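Alpha-L-rhamnosidase (Klebsiella oxytoca, PDB 4XHC) hydrolyses terminal alpha-L-rhamnose residues from rhamnosides, as a two-domain glycoside hydrolase of family GH78. Local coordinates at residues Arg244-Asp249 / Phe302-Phe307; Ile359-Ser364 / Met463-Leu468. One frame throughout, in Å; residues are numbered along the deposited sequence.

Interaction 1: Arg244-Asp249 / Phe302-Phe307. With RAM (alpha-L-rhamnopyranose), chain C.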
# COMPACT_ATOMS: atom_id res chain seq x y z
N ARG A 244 -15.54 -15.02 8.36
CA ARG A 244 -16.91 -14.71 8.69
C ARG A 244 -17.67 -15.91 9.23
O ARG A 244 -17.42 -17.05 8.84
CB ARG A 244 -17.60 -14.21 7.42
CG ARG A 244 -18.92 -13.52 7.68
CD ARG A 244 -19.21 -12.45 6.64
NE ARG A 244 -19.83 -12.97 5.42
CZ ARG A 244 -19.33 -12.85 4.20
NH1 ARG A 244 -18.17 -12.23 3.97
NH2 ARG A 244 -20.01 -13.35 3.18
N LEU A 245 -18.61 -15.63 10.12
CA LEU A 245 -19.47 -16.65 10.73
C LEU A 245 -20.61 -17.09 9.81
O LEU A 245 -21.48 -16.29 9.50
CB LEU A 245 -20.05 -16.09 12.03
CG LEU A 245 -21.03 -16.95 12.83
CD1 LEU A 245 -20.36 -18.24 13.32
CD2 LEU A 245 -21.57 -16.15 14.01
N TRP A 246 -20.59 -18.35 9.37
CA TRP A 246 -21.69 -18.95 8.59
C TRP A 246 -22.33 -20.10 9.38
O TRP A 246 -21.64 -20.81 10.12
CB TRP A 246 -21.19 -19.53 7.26
CG TRP A 246 -20.79 -18.54 6.20
CD1 TRP A 246 -19.63 -17.83 6.14
CD2 TRP A 246 -21.52 -18.20 5.01
NE1 TRP A 246 -19.60 -17.06 5.00
CE2 TRP A 246 -20.74 -17.27 4.29
CE3 TRP A 246 -22.75 -18.59 4.49
CZ2 TRP A 246 -21.17 -16.71 3.08
CZ3 TRP A 246 -23.17 -18.03 3.29
CH2 TRP A 246 -22.38 -17.11 2.60
N LEU A 247 -23.62 -20.32 9.19
CA LEU A 247 -24.34 -21.27 10.04
C LEU A 247 -23.99 -22.74 9.75
O LEU A 247 -23.86 -23.53 10.67
CB LEU A 247 -25.85 -21.05 9.95
CG LEU A 247 -26.48 -20.85 11.33
CD1 LEU A 247 -27.83 -20.15 11.23
CD2 LEU A 247 -26.61 -22.17 12.08
N GLY A 248 -23.84 -23.10 8.48
CA GLY A 248 -23.48 -24.47 8.13
C GLY A 248 -22.12 -24.83 8.70
O GLY A 248 -21.93 -25.93 9.22
N ASP A 249 -21.19 -23.88 8.59
CA ASP A 249 -19.82 -24.06 9.08
C ASP A 249 -19.82 -24.17 10.61
O ASP A 249 -19.23 -25.09 11.17
CB ASP A 249 -18.93 -22.91 8.61
CG ASP A 249 -18.82 -22.83 7.09
OD1 ASP A 249 -19.86 -22.59 6.44
OD2 ASP A 249 -17.71 -22.99 6.54
N PHE A 302 -32.21 -22.14 2.82
CA PHE A 302 -33.14 -23.09 3.42
C PHE A 302 -32.46 -23.98 4.45
O PHE A 302 -32.96 -24.13 5.56
CB PHE A 302 -33.75 -23.93 2.30
CG PHE A 302 -34.80 -24.92 2.75
CD1 PHE A 302 -36.12 -24.53 2.93
CD2 PHE A 302 -34.47 -26.27 2.91
CE1 PHE A 302 -37.09 -25.45 3.29
CE2 PHE A 302 -35.43 -27.18 3.28
CZ PHE A 302 -36.75 -26.78 3.47
N ASP A 303 -31.31 -24.55 4.09
CA ASP A 303 -30.63 -25.53 4.95
C ASP A 303 -29.94 -24.89 6.15
O ASP A 303 -30.08 -25.36 7.28
CB ASP A 303 -29.67 -26.47 4.18
CG ASP A 303 -28.61 -25.73 3.34
OD1 ASP A 303 -28.82 -24.56 2.94
OD2 ASP A 303 -27.58 -26.36 3.03
N TYR A 304 -29.22 -23.80 5.90
CA TYR A 304 -28.53 -23.08 6.98
C TYR A 304 -29.50 -22.52 8.03
O TYR A 304 -29.18 -22.52 9.22
CB TYR A 304 -27.67 -21.95 6.39
CG TYR A 304 -26.35 -22.40 5.82
CD1 TYR A 304 -26.18 -23.70 5.36
CD2 TYR A 304 -25.28 -21.53 5.72
CE1 TYR A 304 -24.97 -24.12 4.84
CE2 TYR A 304 -24.08 -21.95 5.19
CZ TYR A 304 -23.94 -23.24 4.75
OH TYR A 304 -22.75 -23.68 4.23
N SER A 305 -30.67 -22.07 7.60
CA SER A 305 -31.71 -21.64 8.54
C SER A 305 -32.13 -22.80 9.45
O SER A 305 -32.13 -22.66 10.66
CB SER A 305 -32.92 -21.08 7.79
OG SER A 305 -34.08 -21.13 8.61
N LEU A 306 -32.48 -23.93 8.84
CA LEU A 306 -32.86 -25.11 9.61
C LEU A 306 -31.76 -25.62 10.53
O LEU A 306 -32.05 -26.23 11.56
CB LEU A 306 -33.29 -26.24 8.67
CG LEU A 306 -34.66 -26.07 8.05
CD1 LEU A 306 -34.79 -26.90 6.78
CD2 LEU A 306 -35.76 -26.41 9.04
N PHE A 307 -30.50 -25.39 10.18
CA PHE A 307 -29.38 -25.86 10.99
C PHE A 307 -29.29 -25.12 12.32
O PHE A 307 -28.66 -25.63 13.25
CB PHE A 307 -28.04 -25.75 10.26
CG PHE A 307 -27.86 -26.74 9.13
CD1 PHE A 307 -28.40 -28.02 9.18
CD2 PHE A 307 -27.10 -26.40 8.02
CE1 PHE A 307 -28.21 -28.91 8.14
CE2 PHE A 307 -26.90 -27.29 6.98
CZ PHE A 307 -27.46 -28.55 7.04
C1 RAM C . -18.89 -20.13 0.84
C2 RAM C . -17.96 -20.71 1.90
C3 RAM C . -18.72 -20.98 3.19
C4 RAM C . -20.07 -21.59 2.86
C5 RAM C . -20.91 -20.54 2.15
C6 RAM C . -21.88 -21.13 1.15
O1 RAM C . -18.22 -19.13 0.19
O2 RAM C . -17.48 -21.94 1.38
O3 RAM C . -17.98 -21.86 4.03
O4 RAM C . -20.73 -21.99 4.04
O5 RAM C . -20.07 -19.61 1.44
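Y304 and W246 reach the sugar through similar first torsions: in Y304 CG stands anti to the carbonyl carbon (chi1 -79°), and W246 does the same with chi1 -72°. The tyrosine ring is thereby laid across the backbone at G248, whose CA sits 3.7 Å from the Y304 ring centroid, 15° off the ring normal, in a CH-pi contact. G248 N lies over the same ring. At the ring's rim, W246 CE3 approaches Y304 CE2 to 3.7 Å, the two side chains crossing obliquely.

What this packing positions is a grip on rhamnose. Y304 OH donates to RAM O4 (2.6 Å), and RAM O4 in turn donates to D249 OD1, also at 2.6 Å. D249 OD2 takes the neighbouring hydroxyl, RAM O3, at 2.8 Å, so the carboxylate spans two adjacent hydroxyls of the sugar. The indole of W246 offers a face to the pyranose, with RAM C5 above its plane and toward the rim.

Away from the sugar, L247 CD1 rests 3.4 Å from Y304 O, and its CB and CD2 pack on Y304 CB and F307 CB. W246 is the N-cap of helix 247-259, and strand 245-246 leads into it beside strand 287-289. Helix 264-276 covers L245 and L247, while helices 368-389 and 466-478 pack on F307.

Interaction 2: Ile359-Ser364 / Met463-Leu468. With RAM (alpha-L-rhamnopyranose), chain C.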
# COMPACT_ATOMS: atom_id res chain seq x y z
N ILE A 359 -26.20 -27.12 0.43
CA ILE A 359 -25.84 -28.54 0.28
C ILE A 359 -24.38 -28.83 -0.08
O ILE A 359 -23.72 -29.56 0.66
CB ILE A 359 -26.74 -29.26 -0.74
CG1 ILE A 359 -28.23 -28.98 -0.46
CG2 ILE A 359 -26.46 -30.76 -0.72
CD1 ILE A 359 -28.73 -29.42 0.90
N ASP A 360 -23.88 -28.30 -1.19
CA ASP A 360 -22.47 -28.50 -1.61
C ASP A 360 -22.11 -27.47 -2.68
O ASP A 360 -22.99 -26.82 -3.24
CB ASP A 360 -22.28 -29.92 -2.16
CG ASP A 360 -20.79 -30.30 -2.38
OD1 ASP A 360 -19.88 -29.61 -1.89
OD2 ASP A 360 -20.54 -31.33 -3.05
N TRP A 361 -20.83 -27.29 -2.93
CA TRP A 361 -20.36 -26.45 -4.05
C TRP A 361 -20.32 -27.27 -5.34
O TRP A 361 -19.25 -27.73 -5.77
CB TRP A 361 -19.00 -25.82 -3.75
CG TRP A 361 -19.11 -24.58 -2.95
CD1 TRP A 361 -18.59 -24.36 -1.71
CD2 TRP A 361 -19.80 -23.39 -3.32
NE1 TRP A 361 -18.92 -23.09 -1.29
CE2 TRP A 361 -19.66 -22.47 -2.26
CE3 TRP A 361 -20.52 -23.01 -4.46
CZ2 TRP A 361 -20.22 -21.19 -2.30
CZ3 TRP A 361 -21.08 -21.75 -4.49
CH2 TRP A 361 -20.93 -20.85 -3.43
N GLN A 362 -21.49 -27.46 -5.93
CA GLN A 362 -21.66 -28.32 -7.10
C GLN A 362 -22.74 -27.71 -7.99
O GLN A 362 -23.92 -27.97 -7.82
CB GLN A 362 -22.03 -29.73 -6.63
CG GLN A 362 -22.40 -30.72 -7.73
CD GLN A 362 -21.28 -30.97 -8.69
OE1 GLN A 362 -21.07 -30.20 -9.62
NE2 GLN A 362 -20.53 -32.04 -8.46
N ALA A 363 -22.33 -26.89 -8.93
CA ALA A 363 -23.26 -26.13 -9.76
C ALA A 363 -24.30 -26.98 -10.49
O ALA A 363 -25.38 -26.50 -10.80
CB ALA A 363 -22.48 -25.29 -10.76
N SER A 364 -23.98 -28.24 -10.79
CA SER A 364 -24.90 -29.09 -11.53
C SER A 364 -25.84 -29.92 -10.62
O SER A 364 -26.53 -30.82 -11.09
CB SER A 364 -24.09 -30.03 -12.43
OG SER A 364 -23.39 -30.99 -11.65
N MET A 463 -19.31 -35.50 -4.94
CA MET A 463 -19.09 -34.58 -3.83
C MET A 463 -17.84 -33.72 -4.08
O MET A 463 -16.81 -34.24 -4.51
CB MET A 463 -18.88 -35.38 -2.55
CG MET A 463 -19.99 -36.35 -2.20
SD MET A 463 -19.66 -37.27 -0.68
CE MET A 463 -18.58 -38.55 -1.32
N ASN A 464 -17.93 -32.43 -3.80
CA ASN A 464 -16.82 -31.51 -4.05
C ASN A 464 -16.16 -30.94 -2.80
O ASN A 464 -15.15 -30.26 -2.92
CB ASN A 464 -17.29 -30.34 -4.91
CG ASN A 464 -17.35 -30.67 -6.38
OD1 ASN A 464 -16.86 -31.71 -6.84
ND2 ASN A 464 -17.98 -29.79 -7.15
N THR A 465 -16.70 -31.19 -1.61
CA THR A 465 -16.15 -30.57 -0.41
C THR A 465 -16.04 -31.54 0.76
O THR A 465 -16.81 -32.49 0.87
CB THR A 465 -17.02 -29.37 0.05
OG1 THR A 465 -18.35 -29.81 0.31
CG2 THR A 465 -17.04 -28.30 -1.02
N PRO A 466 -15.06 -31.32 1.65
CA PRO A 466 -15.06 -32.11 2.86
C PRO A 466 -16.31 -31.86 3.73
O PRO A 466 -16.62 -32.67 4.59
CB PRO A 466 -13.79 -31.65 3.58
CG PRO A 466 -12.93 -31.09 2.52
CD PRO A 466 -13.88 -30.45 1.56
N TYR A 467 -17.00 -30.74 3.50
CA TYR A 467 -18.29 -30.48 4.16
C TYR A 467 -19.31 -31.59 3.87
O TYR A 467 -19.91 -32.14 4.78
CB TYR A 467 -18.84 -29.12 3.70
CG TYR A 467 -20.21 -28.76 4.22
CD1 TYR A 467 -20.38 -28.37 5.54
CD2 TYR A 467 -21.31 -28.77 3.39
CE1 TYR A 467 -21.62 -28.02 6.04
CE2 TYR A 467 -22.57 -28.43 3.88
CZ TYR A 467 -22.72 -28.05 5.21
OH TYR A 467 -23.96 -27.70 5.71
N LEU A 468 -19.50 -31.90 2.59
CA LEU A 468 -20.44 -32.94 2.21
C LEU A 468 -19.91 -34.32 2.58
O LEU A 468 -20.66 -35.21 2.93
CB LEU A 468 -20.77 -32.89 0.73
CG LEU A 468 -21.84 -33.88 0.26
CD1 LEU A 468 -23.08 -33.78 1.13
CD2 LEU A 468 -22.20 -33.62 -1.19
C1 RAM C . -18.89 -20.13 0.84
C2 RAM C . -17.96 -20.71 1.90
C3 RAM C . -18.72 -20.98 3.19
C4 RAM C . -20.07 -21.59 2.86
C5 RAM C . -20.91 -20.54 2.15
C6 RAM C . -21.88 -21.13 1.15
O1 RAM C . -18.22 -19.13 0.19
O2 RAM C . -17.48 -21.94 1.38
O3 RAM C . -17.98 -21.86 4.03
O4 RAM C . -20.73 -21.99 4.04
O5 RAM C . -20.07 -19.61 1.44
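Hydrogen bonds carry most of the contact between D360 and the turn N464-T465. D360 holds its carboxylate anti to the backbone N (chi1 -170°), reaching over to the start of helix 466-478, where its two oxygens are divided between neighbours. D360 OD2 receives N464 N at 2.9 Å through its syn lone pair, and the bond is nearly straight, 168° at the hydrogen. OD1 takes the hydroxyl of T465, with T465 OG1 2.7 Å from D360 OD1 and well above the carboxylate plane. OD1 also accepts a weak bond from W361 N, which ties the carboxylate back to its own loop. One residue further along, N464 ND2 donates to W361 O at 2.8 Å, and this oxygen lies almost in the plane of the N464 amide.

T465 is the N-cap of the helix: its OG1 accepts from L468 N while giving its proton to D360. A buried acid thus engages the capping hydroxyl, and the helix's N-terminal end would be expected to favour its negative charge. Helix 466-478 belongs to the six-hairpin glycosidase domain, whose (alpha/alpha)6 barrel is the family's catalytic fold, and loop 359-364 brings W361 of the rhamnose pocket against the start of this helix.

Van der Waals packing surrounds the acid. The L468 CD2 methyl comes 3.4 Å from the carboxylate oxygen D360 OD2, its side chain crossing that of D360 at about a right angle, and helix 430-438 touches both L468 and I359. The edge of the Y467 ring meets the carbonyl oxygen of I359, whereas this tyrosine stacks with W530.

Toward the ligand, W361 donates from NE1 to RAM O2 (3.2 Å, 164°), presenting the edge of its indole to the sugar; F358 and Y518 meet this ring edge-to-face.

One rhamnose joins the two contacts, whose centres lie about 15 Å apart. Interaction 1 supplies W246, D249 and Y304 to the sugar and takes hold of O3 and O4; interaction 2 supplies W361 and binds O2, while E506, Y518 and H528 add further hydrogen bonds. Protein atoms connect them as well. D303 OD2 lies 3.0 Å from I359 N, a probable hydrogen bond in which the loop's N-H meets a carboxylate of helix 302-319. Y467 also packs across the gap, its OH against F307 CE2 and Y304 CE1 (3.8 Å from the latter) and its CE1 against G248 O. The principle illustrated is that sequence-distant segments, packed on one another, present one binding surface.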